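Local coordinates for hemolysin activator protein CdiB (Acinetobacter baumannii ACICU, PDB 6WIL) that probably exports a contact-dependent growth inhibition toxin across the outer membrane, as expected of a TpsB transporter of the Omp85 superfamily, at residues 78-81 / 82-86; 107-110 / 111-115; 259-262 / 263-266; 343-347 / 348-352. All blocks are in the same frame, centred on the assembly; numbering follows the deposited sequence.

Contact 1. Residues 78-81 / 82-86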
loop_
_atom_site.group_PDB
_atom_site.type_symbol
_atom_site.label_atom_id
_atom_site.label_comp_id
_atom_site.label_asym_id
_atom_site.label_seq_id
_atom_site.Cartn_x
_atom_site.Cartn_y
_atom_site.Cartn_z
ATOM N N PHE A 78 19.618 -4.638 24.330
ATOM C CA PHE A 78 20.134 -4.950 23.002
ATOM C C PHE A 78 21.406 -4.175 22.684
ATOM O O PHE A 78 22.160 -4.577 21.791
ATOM C CB PHE A 78 19.070 -4.664 21.937
ATOM C CG PHE A 78 18.804 -3.204 21.718
ATOM C CD1 PHE A 78 17.902 -2.523 22.520
ATOM C CD2 PHE A 78 19.445 -2.511 20.702
ATOM C CE1 PHE A 78 17.650 -1.177 22.321
ATOM C CE2 PHE A 78 19.204 -1.161 20.501
ATOM C CZ PHE A 78 18.303 -0.494 21.311
ATOM N N VAL A 79 21.654 -3.068 23.384
ATOM C CA VAL A 79 22.892 -2.320 23.190
ATOM C C VAL A 79 24.082 -3.130 23.689
ATOM O O VAL A 79 25.103 -3.250 23.001
ATOM C CB VAL A 79 22.802 -0.951 23.888
ATOM C CG1 VAL A 79 24.181 -0.327 24.022
ATOM C CG2 VAL A 79 21.858 -0.028 23.123
ATOM N N ILE A 80 23.970 -3.696 24.892
ATOM C CA ILE A 80 25.038 -4.544 25.413
ATOM C C ILE A 80 25.103 -5.852 24.633
ATOM O O ILE A 80 26.191 -6.386 24.381
ATOM C CB ILE A 80 24.843 -4.786 26.921
ATOM C CG1 ILE A 80 24.917 -3.464 27.685
ATOM C CG2 ILE A 80 25.891 -5.755 27.452
ATOM C CD1 ILE A 80 26.245 -2.758 27.542
ATOM N N LYS A 81 23.941 -6.385 24.238
ATOM C CA LYS A 81 23.905 -7.576 23.396
ATOM C C LYS A 81 24.750 -7.390 22.140
ATOM O O LYS A 81 25.556 -8.257 21.785
ATOM C CB LYS A 81 22.463 -7.907 23.009
ATOM C CG LYS A 81 21.788 -8.980 23.841
ATOM C CD LYS A 81 20.639 -9.591 23.048
ATOM C CE LYS A 81 19.342 -9.601 23.834
ATOM N NZ LYS A 81 18.168 -9.433 22.931
ATOM N N ALA A 82 24.573 -6.257 21.456
ATOM C CA ALA A 82 25.315 -6.023 20.223
ATOM C C ALA A 82 26.810 -5.898 20.488
ATOM O O ALA A 82 27.625 -6.372 19.689
ATOM C CB ALA A 82 24.785 -4.776 19.516
ATOM N N ILE A 83 27.187 -5.272 21.607
ATOM C CA ILE A 83 28.604 -5.147 21.950
ATOM C C ILE A 83 29.228 -6.524 22.131
ATOM O O ILE A 83 30.238 -6.858 21.501
ATOM C CB ILE A 83 28.781 -4.287 23.215
ATOM C CG1 ILE A 83 28.327 -2.848 22.964
ATOM C CG2 ILE A 83 30.235 -4.321 23.674
ATOM C CD1 ILE A 83 29.131 -2.133 21.910
ATOM N N LYS A 84 28.627 -7.346 22.996
ATOM C CA LYS A 84 29.142 -8.682 23.267
ATOM C C LYS A 84 29.056 -9.603 22.055
ATOM O O LYS A 84 29.785 -10.599 21.999
ATOM C CB LYS A 84 28.389 -9.295 24.447
ATOM C CG LYS A 84 28.669 -8.608 25.772
ATOM C CD LYS A 84 27.943 -9.281 26.924
ATOM C CE LYS A 84 28.356 -8.671 28.255
ATOM N NZ LYS A 84 27.606 -9.272 29.389
ATOM N N LYS A 85 28.190 -9.295 21.090
ATOM C CA LYS A 85 28.050 -10.124 19.899
ATOM C C LYS A 85 29.105 -9.810 18.847
ATOM O O LYS A 85 29.337 -10.635 17.956
ATOM C CB LYS A 85 26.641 -9.944 19.313
ATOM C CG LYS A 85 26.295 -10.816 18.108
ATOM C CD LYS A 85 26.161 -12.288 18.475
ATOM C CE LYS A 85 25.484 -13.062 17.351
ATOM N NZ LYS A 85 24.140 -12.489 17.043
ATOM N N HIS A 86 29.754 -8.654 18.941
ATOM C CA HIS A 86 30.699 -8.237 17.915
ATOM C C HIS A 86 31.818 -9.267 17.785
ATOM O O HIS A 86 32.378 -9.700 18.803
ATOM C CB HIS A 86 31.276 -6.862 18.252
ATOM C CG HIS A 86 32.088 -6.260 17.148
ATOM N ND1 HIS A 86 33.394 -6.625 16.900
ATOM C CD2 HIS A 86 31.782 -5.314 16.228
ATOM C CE1 HIS A 86 33.856 -5.934 15.873
ATOM N NE2 HIS A 86 32.899 -5.129 15.449
#
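Ile80 meets Lys84 one turn further along the same helix. The touching branch is CG2 of Ile80, which lies 3.9 Å from CE of Lys84. It gets there because CG2 stands opposite the backbone N (chi1 of CG1 is -62°), on the carbonyl side. The Lys84 chain is extended beyond CG and passes across this methyl at a slant, with its aliphatic part in contact and the ammonium group carried onward. Lys84 CG also packs on the carbonyl of Ile80, 3.6 Å from Ile80 O. That same oxygen accepts the backbone bond from Lys84 N at 3.0 Å, and the bond is almost straight at 179°.

Ala82 is held by the turn before it. Ala82 N donates to Phe78 O over 3.0 Å, and Ala82 CB sits 3.5 Å from that oxygen. These bonds belong to helix 77-85 of the ShlB-type POTRA domain. The helix has two packed sides: Val79, Ala82 and Ile83 touch helix 97-113, while Ile80, Ile83 and Lys84 touch strand 59-62.

Lys81 is exposed, and its backbone oxygen accepts from Lys85 N over 2.9 Å, with a bent angle of 130° at the hydrogen. Lys85 CB comes within 3.2 Å of Lys81 O. The two lysine chains then run outward, both bent. Ile83 sits on the buried side, where its CG1 lies 3.2 Å from Val79 O, the acceptor of the backbone bond from Ile83 N.

Contact 2. Residues 107-110 / 111-115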
loop_
_atom_site.group_PDB
_atom_site.type_symbol
_atom_site.label_atom_id
_atom_site.label_comp_id
_atom_site.label_asym_id
_atom_site.label_seq_id
_atom_site.Cartn_x
_atom_site.Cartn_y
_atom_site.Cartn_z
ATOM N N ALA A 107 27.874 1.398 20.054
ATOM C CA ALA A 107 26.655 1.252 20.837
ATOM C C ALA A 107 25.673 2.389 20.591
ATOM O O ALA A 107 24.472 2.215 20.823
ATOM C CB ALA A 107 26.996 1.163 22.324
ATOM N N GLN A 108 26.152 3.544 20.127
ATOM C CA GLN A 108 25.262 4.655 19.813
ATOM C C GLN A 108 24.632 4.483 18.438
ATOM O O GLN A 108 23.458 4.820 18.244
ATOM C CB GLN A 108 26.026 5.977 19.896
ATOM C CG GLN A 108 25.240 7.200 19.438
ATOM C CD GLN A 108 24.151 7.610 20.413
ATOM O OE1 GLN A 108 24.122 7.161 21.559
ATOM N NE2 GLN A 108 23.249 8.475 19.959
ATOM N N ASN A 109 25.397 3.968 17.472
ATOM C CA ASN A 109 24.819 3.634 16.175
ATOM C C ASN A 109 23.734 2.577 16.324
ATOM O O ASN A 109 22.703 2.633 15.645
ATOM C CB ASN A 109 25.916 3.157 15.221
ATOM C CG ASN A 109 25.368 2.695 13.884
ATOM O OD1 ASN A 109 25.050 3.509 13.018
ATOM N ND2 ASN A 109 25.268 1.382 13.705
ATOM N N GLU A 110 23.944 1.613 17.222
ATOM C CA GLU A 110 22.915 0.616 17.491
ATOM C C GLU A 110 21.687 1.257 18.123
ATOM O O GLU A 110 20.553 0.825 17.880
ATOM C CB GLU A 110 23.475 -0.481 18.395
ATOM C CG GLU A 110 22.675 -1.760 18.349
ATOM C CD GLU A 110 22.493 -2.262 16.932
ATOM O OE1 GLU A 110 23.514 -2.462 16.236
ATOM O OE2 GLU A 110 21.330 -2.434 16.509
ATOM N N LEU A 111 21.897 2.290 18.940
ATOM C CA LEU A 111 20.779 3.034 19.511
ATOM C C LEU A 111 19.966 3.712 18.416
ATOM O O LEU A 111 18.731 3.649 18.410
ATOM C CB LEU A 111 21.307 4.059 20.517
ATOM C CG LEU A 111 20.367 4.535 21.623
ATOM C CD1 LEU A 111 19.910 3.353 22.463
ATOM C CD2 LEU A 111 21.062 5.574 22.494
ATOM N N LEU A 112 20.650 4.365 17.472
ATOM C CA LEU A 112 19.965 4.983 16.343
ATOM C C LEU A 112 19.349 3.942 15.417
ATOM O O LEU A 112 18.330 4.216 14.773
ATOM C CB LEU A 112 20.937 5.872 15.566
ATOM C CG LEU A 112 21.604 6.988 16.370
ATOM C CD1 LEU A 112 22.562 7.788 15.497
ATOM C CD2 LEU A 112 20.552 7.895 16.990
ATOM N N LYS A 113 19.954 2.752 15.332
ATOM C CA LYS A 113 19.390 1.685 14.511
ATOM C C LYS A 113 17.970 1.346 14.948
ATOM O O LYS A 113 17.089 1.129 14.108
ATOM C CB LYS A 113 20.272 0.440 14.584
ATOM C CG LYS A 113 21.076 0.154 13.332
ATOM C CD LYS A 113 21.734 -1.215 13.429
ATOM C CE LYS A 113 22.660 -1.475 12.256
ATOM N NZ LYS A 113 23.701 -2.480 12.605
ATOM N N LYS A 114 17.730 1.296 16.254
ATOM C CA LYS A 114 16.407 0.988 16.778
ATOM C C LYS A 114 15.510 2.216 16.886
ATOM O O LYS A 114 14.346 2.079 17.276
ATOM C CB LYS A 114 16.527 0.301 18.141
ATOM C CG LYS A 114 16.499 -1.225 18.075
ATOM C CD LYS A 114 17.612 -1.779 17.198
ATOM C CE LYS A 114 17.448 -3.273 16.973
ATOM N NZ LYS A 114 17.351 -4.014 18.260
ATOM N N GLY A 115 16.017 3.403 16.556
ATOM C CA GLY A 115 15.191 4.588 16.432
ATOM C C GLY A 115 15.247 5.594 17.568
ATOM O O GLY A 115 14.488 6.571 17.535
#
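The Gln108 amide and the Glu110 carboxylate are two of the flat groups that touch the next turn. Off one face of the Gln108 amide, beyond its rim, lie two methyls: CD2 of Leu111 is 3.6 Å from Gln108 OE1, and CD2 of Leu112 is 4.1 Å from Gln108 NE2. The amide is fixed by other bonds, since OE1 accepts from Ile121 N and NE2 donates to Ser119 O.

The Glu110 carboxylate has Lys113 CD off one side of its plane, 3.3 Å from Glu110 OE2. Lys114 CD lies near that plane, 3.8 Å from Glu110 OE2. The bend of Glu110 at chi2 (53°) turns the carboxylate toward these lysines. The salt bridge from Glu110 OE1 to Lys113 NZ is long, at 3.6 Å. Lys114 carries its ammonium to the ring of Phe78 in a cation-pi contact.

Backbone bonds run from Leu111, Leu112, Lys113 and Lys114 back to the carbonyls of residues 107-110. Lys113 N to Asn109 O is 2.8 Å. At Gly115 phi turns positive (104°), and its N bonds to Leu112 O at 3.0 Å and weakly to Leu111 O. This is a Schellman motif, closing helix 97-113 of the ShlB-type POTRA domain.

Contact 3. Residues 259-262 / 263-266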
loop_
_atom_site.group_PDB
_atom_site.type_symbol
_atom_site.label_atom_id
_atom_site.label_comp_id
_atom_site.label_asym_id
_atom_site.label_seq_id
_atom_site.Cartn_x
_atom_site.Cartn_y
_atom_site.Cartn_z
ATOM N N SER A 259 -21.978 2.670 -16.701
ATOM C CA SER A 259 -21.263 2.085 -17.825
ATOM C C SER A 259 -22.253 1.620 -18.882
ATOM O O SER A 259 -23.341 1.137 -18.558
ATOM C CB SER A 259 -20.383 0.909 -17.372
ATOM O OG SER A 259 -19.732 0.301 -18.474
ATOM N N LEU A 260 -21.862 1.772 -20.145
ATOM C CA LEU A 260 -22.641 1.310 -21.293
ATOM C C LEU A 260 -21.710 0.441 -22.135
ATOM O O LEU A 260 -20.911 0.960 -22.919
ATOM C CB LEU A 260 -23.199 2.488 -22.092
ATOM C CG LEU A 260 -24.273 2.231 -23.155
ATOM C CD1 LEU A 260 -23.666 1.783 -24.479
ATOM C CD2 LEU A 260 -25.288 1.211 -22.657
ATOM N N ASP A 261 -21.810 -0.876 -21.967
ATOM C CA ASP A 261 -20.923 -1.827 -22.629
ATOM C C ASP A 261 -21.619 -2.363 -23.877
ATOM O O ASP A 261 -22.583 -3.129 -23.778
ATOM C CB ASP A 261 -20.544 -2.960 -21.675
ATOM C CG ASP A 261 -19.396 -3.811 -22.195
ATOM O OD1 ASP A 261 -18.972 -3.608 -23.351
ATOM O OD2 ASP A 261 -18.911 -4.680 -21.439
ATOM N N ASP A 262 -21.127 -1.960 -25.052
ATOM C CA ASP A 262 -21.657 -2.470 -26.311
ATOM C C ASP A 262 -21.149 -3.867 -26.637
ATOM O O ASP A 262 -21.759 -4.556 -27.462
ATOM C CB ASP A 262 -21.310 -1.522 -27.463
ATOM C CG ASP A 262 -22.140 -0.253 -27.448
ATOM O OD1 ASP A 262 -23.243 -0.271 -26.864
ATOM O OD2 ASP A 262 -21.695 0.758 -28.031
ATOM N N PHE A 263 -20.048 -4.296 -26.014
ATOM C CA PHE A 263 -19.550 -5.650 -26.236
ATOM C C PHE A 263 -20.559 -6.693 -25.770
ATOM O O PHE A 263 -20.830 -7.668 -26.484
ATOM C CB PHE A 263 -18.211 -5.841 -25.524
ATOM C CG PHE A 263 -17.057 -5.160 -26.208
ATOM C CD1 PHE A 263 -16.347 -5.809 -27.202
ATOM C CD2 PHE A 263 -16.692 -3.870 -25.870
ATOM C CE1 PHE A 263 -15.282 -5.199 -27.831
ATOM C CE2 PHE A 263 -15.632 -3.247 -26.505
ATOM C CZ PHE A 263 -14.929 -3.915 -27.486
ATOM N N HIS A 264 -21.128 -6.504 -24.578
ATOM C CA HIS A 264 -22.128 -7.412 -24.031
ATOM C C HIS A 264 -23.512 -6.770 -23.951
ATOM O O HIS A 264 -24.374 -7.257 -23.206
ATOM C CB HIS A 264 -21.692 -7.919 -22.657
ATOM C CG HIS A 264 -20.468 -8.782 -22.696
ATOM N ND1 HIS A 264 -20.490 -10.086 -23.145
ATOM C CD2 HIS A 264 -19.184 -8.529 -22.345
ATOM C CE1 HIS A 264 -19.273 -10.597 -23.071
ATOM N NE2 HIS A 264 -18.461 -9.673 -22.591
ATOM N N GLU A 265 -23.737 -5.697 -24.721
ATOM C CA GLU A 265 -25.018 -4.983 -24.799
ATOM C C GLU A 265 -25.647 -4.801 -23.419
ATOM O O GLU A 265 -26.791 -5.187 -23.166
ATOM C CB GLU A 265 -25.969 -5.692 -25.768
ATOM C CG GLU A 265 -25.477 -5.682 -27.212
ATOM C CD GLU A 265 -26.365 -6.494 -28.143
ATOM O OE1 GLU A 265 -27.242 -7.233 -27.636
ATOM O OE2 GLU A 265 -26.195 -6.391 -29.381
ATOM N N SER A 266 -24.875 -4.197 -22.522
ATOM C CA SER A 266 -25.194 -4.138 -21.105
ATOM C C SER A 266 -25.154 -2.702 -20.595
ATOM O O SER A 266 -24.501 -1.822 -21.167
ATOM C CB SER A 266 -24.217 -4.997 -20.283
ATOM O OG SER A 266 -24.427 -4.825 -18.895
#
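Glu265 and Ser266 both face Asp261, so the returning chain carries one residue too many: a G1 beta bulge. Glu265 takes positive phi (43°), as the first residue of such a bulge does. Beside it, Asp261 and Ser266 form an antiparallel hydrogen-bonded pair. Ser266 N donates to Asp261 O over 2.8 Å, and Asp261 N donates to Ser266 O over 3.0 Å.

The Asp261 side chain bends over the turn. One carboxylate oxygen, Asp261 OD1, accepts Phe263 N at 3.0 Å, which makes an Asx turn. The N-H comes from above the carboxylate plane, 46° out of it. OD1 also bonds the hydroxyl of Thr233 on strand 232-243, so a single oxygen ties the turn to the preceding strand of the barrel. Asp261 OD1 further touches the edge of the Phe263 ring, in the ring plane, 3.4 Å from Phe263 CD2. The other oxygen, Asp261 OD2, lies 4.0 Å from His264 CD2 at the edge of that ring, which stands square to the carboxylate. Leu260 CD2 packs 3.5 Å from Ser266 O, while Ser266 OG has its main partner in Asn268.

The whole is a tight beta hairpin with a G1 bulge, joining strands 251-261 and 266-279 of the 16-stranded barrel.

Contact 4. Residues 343-347 / 348-352. With SO4 (sulfate ion), chain C.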
loop_
_atom_site.group_PDB
_atom_site.type_symbol
_atom_site.label_atom_id
_atom_site.label_comp_id
_atom_site.label_asym_id
_atom_site.label_seq_id
_atom_site.Cartn_x
_atom_site.Cartn_y
_atom_site.Cartn_z
ATOM N N GLN A 343 -28.123 -11.856 -6.795
ATOM C CA GLN A 343 -29.311 -12.481 -7.359
ATOM C C GLN A 343 -29.498 -12.002 -8.792
ATOM O O GLN A 343 -29.139 -10.873 -9.136
ATOM C CB GLN A 343 -30.559 -12.181 -6.524
ATOM C CG GLN A 343 -30.857 -10.713 -6.338
ATOM C CD GLN A 343 -31.968 -10.485 -5.337
ATOM O OE1 GLN A 343 -32.415 -11.419 -4.670
ATOM N NE2 GLN A 343 -32.420 -9.240 -5.223
ATOM N N SER A 344 -30.052 -12.878 -9.627
ATOM C CA SER A 344 -30.247 -12.607 -11.044
ATOM C C SER A 344 -31.720 -12.744 -11.413
ATOM O O SER A 344 -32.487 -13.452 -10.753
ATOM C CB SER A 344 -29.404 -13.553 -11.908
ATOM O OG SER A 344 -28.041 -13.521 -11.519
ATOM N N PHE A 345 -32.111 -12.062 -12.489
ATOM C CA PHE A 345 -33.499 -12.051 -12.932
ATOM C C PHE A 345 -33.566 -12.206 -14.443
ATOM O O PHE A 345 -32.621 -11.891 -15.171
ATOM C CB PHE A 345 -34.224 -10.754 -12.536
ATOM C CG PHE A 345 -34.336 -10.541 -11.055
ATOM C CD1 PHE A 345 -33.285 -9.989 -10.338
ATOM C CD2 PHE A 345 -35.500 -10.872 -10.382
ATOM C CE1 PHE A 345 -33.390 -9.786 -8.976
ATOM C CE2 PHE A 345 -35.612 -10.669 -9.021
ATOM C CZ PHE A 345 -34.555 -10.125 -8.316
ATOM N N LEU A 346 -34.713 -12.694 -14.908
ATOM C CA LEU A 346 -35.057 -12.696 -16.326
ATOM C C LEU A 346 -36.463 -12.126 -16.455
ATOM O O LEU A 346 -37.432 -12.759 -16.024
ATOM C CB LEU A 346 -34.967 -14.098 -16.926
ATOM C CG LEU A 346 -35.263 -14.188 -18.424
ATOM C CD1 LEU A 346 -34.552 -13.078 -19.184
ATOM C CD2 LEU A 346 -34.850 -15.550 -18.965
ATOM N N ASN A 347 -36.564 -10.929 -17.035
ATOM C CA ASN A 347 -37.831 -10.210 -17.172
ATOM C C ASN A 347 -38.593 -10.187 -15.849
ATOM O O ASN A 347 -39.773 -10.534 -15.774
ATOM C CB ASN A 347 -38.690 -10.810 -18.289
ATOM C CG ASN A 347 -38.077 -10.623 -19.664
ATOM O OD1 ASN A 347 -37.079 -9.918 -19.825
ATOM N ND2 ASN A 347 -38.684 -11.244 -20.668
ATOM N N ASP A 348 -37.887 -9.789 -14.791
ATOM C CA ASP A 348 -38.433 -9.632 -13.446
ATOM C C ASP A 348 -38.838 -10.959 -12.809
ATOM O O ASP A 348 -39.590 -10.972 -11.829
ATOM C CB ASP A 348 -39.620 -8.658 -13.437
ATOM C CG ASP A 348 -39.361 -7.414 -14.274
ATOM O OD1 ASP A 348 -38.203 -6.946 -14.309
ATOM O OD2 ASP A 348 -40.315 -6.911 -14.904
ATOM N N ILE A 349 -38.356 -12.082 -13.333
ATOM C CA ILE A 349 -38.527 -13.389 -12.706
ATOM C C ILE A 349 -37.167 -13.842 -12.193
ATOM O O ILE A 349 -36.191 -13.880 -12.953
ATOM C CB ILE A 349 -39.123 -14.422 -13.676
ATOM C CG1 ILE A 349 -40.429 -13.906 -14.288
ATOM C CG2 ILE A 349 -39.376 -15.732 -12.949
ATOM C CD1 ILE A 349 -41.604 -13.896 -13.325
ATOM N N GLU A 350 -37.100 -14.179 -10.906
ATOM C CA GLU A 350 -35.832 -14.533 -10.284
ATOM C C GLU A 350 -35.410 -15.946 -10.662
ATOM O O GLU A 350 -36.222 -16.878 -10.668
ATOM C CB GLU A 350 -35.924 -14.410 -8.763
ATOM C CG GLU A 350 -34.611 -14.692 -8.038
ATOM C CD GLU A 350 -34.643 -14.271 -6.579
ATOM O OE1 GLU A 350 -33.806 -14.764 -5.791
ATOM O OE2 GLU A 350 -35.508 -13.444 -6.221
ATOM N N ILE A 351 -34.130 -16.094 -10.984
ATOM C CA ILE A 351 -33.521 -17.395 -11.230
ATOM C C ILE A 351 -32.973 -17.893 -9.896
ATOM O O ILE A 351 -31.950 -17.397 -9.415
ATOM C CB ILE A 351 -32.423 -17.300 -12.295
ATOM C CG1 ILE A 351 -33.000 -16.702 -13.582
ATOM C CG2 ILE A 351 -31.815 -18.663 -12.562
ATOM C CD1 ILE A 351 -32.097 -15.695 -14.248
ATOM N N ASN A 352 -33.660 -18.872 -9.299
ATOM C CA ASN A 352 -33.354 -19.284 -7.929
ATOM C C ASN A 352 -31.919 -19.785 -7.794
ATOM O O ASN A 352 -31.195 -19.378 -6.879
ATOM C CB ASN A 352 -34.340 -20.357 -7.466
ATOM C CG ASN A 352 -35.679 -19.777 -7.035
ATOM O OD1 ASN A 352 -36.046 -18.669 -7.424
ATOM N ND2 ASN A 352 -36.410 -20.527 -6.219
HETATM S S SO4 C . -42.056 -12.046 -19.605
HETATM O O1 SO4 C . -40.984 -12.937 -20.040
HETATM O O2 SO4 C . -43.349 -12.679 -19.856
HETATM O O3 SO4 C . -41.970 -10.791 -20.348
HETATM O O4 SO4 C . -41.919 -11.780 -18.175
HETATM O O HOH W 1 -31.421 -15.021 -7.912
#
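Phe345 packs obliquely against Glu350, its partner in an antiparallel non-hydrogen-bonded pair. Ring atom CE2 of Phe345 is 3.8 Å from Glu350 CB. With chi1 at -63°, the ring sits opposite its own carbonyl and leans across to the neighbouring strand. Glu350 is extended along its length, with CG opposite the backbone N, and passes the ring at a slant. The ring meets His309 with planes about 20° apart, and Gln343 NE2 lies at its edge, in plane.

Gln343 takes the cramped rotamer with CG between N and the carbonyl carbon (chi1 57°). Its chain then runs straight and crosses Glu350 at about a right angle. The two oxygens, Gln343 OE1 and Glu350 OE1, are 3.8 Å apart. Gln343 NE2 bonds Asn311 OD1. A water accepts from Ser344 N at 3.1 Å. It can donate to Glu350 OE1 and Ile351 O, but more acceptors than protons lie near it.

On the face of Leu346 and Ile349, Leu346 CB is 4.2 Å from Ile351 CD1. The Asn347 amide is held between residues 305-307 and a sulfate, probably from the crystallisation liquor. Asn347 ND2 donates to O1 of the sulfate at 2.9 Å in a straight bond, and also to Pro305 O; OD1 takes Ile307 N.

The backbone is pinned by Leu346 N to Ile349 O (2.7 Å), Ile349 N to Leu346 O (2.9 Å) and Ile351 N to Ser344 O. Asn347 and Asp348 both have positive phi, forming a type I' turn, the two-residue loop of the beta hairpin between strands 329-346 and 349-371 of the barrel.

Contacts 1 and 2 lie in the POTRA part, and contacts 3 and 4 in the barrel, on the opposite side of the chain's centre. Contacts 1 and 2 belong to two helices packed against each other: Val79 CG1 touches Ala107 CB at 3.6 Å, and Ala82 meets Glu110. Both are partly buried, with lysines outside; contact 1 has an apolar inner side, while contact 2 also packs amide groups. Contacts 3 and 4 are turns of one sheet, with centres about 20 Å apart. Contact 3 is partly buried and organised by a carboxylate; contact 4 is at the surface and mixes ring packing, water and sulfate. Helical backbone bonds hold the first pair, cross-strand bonds the second.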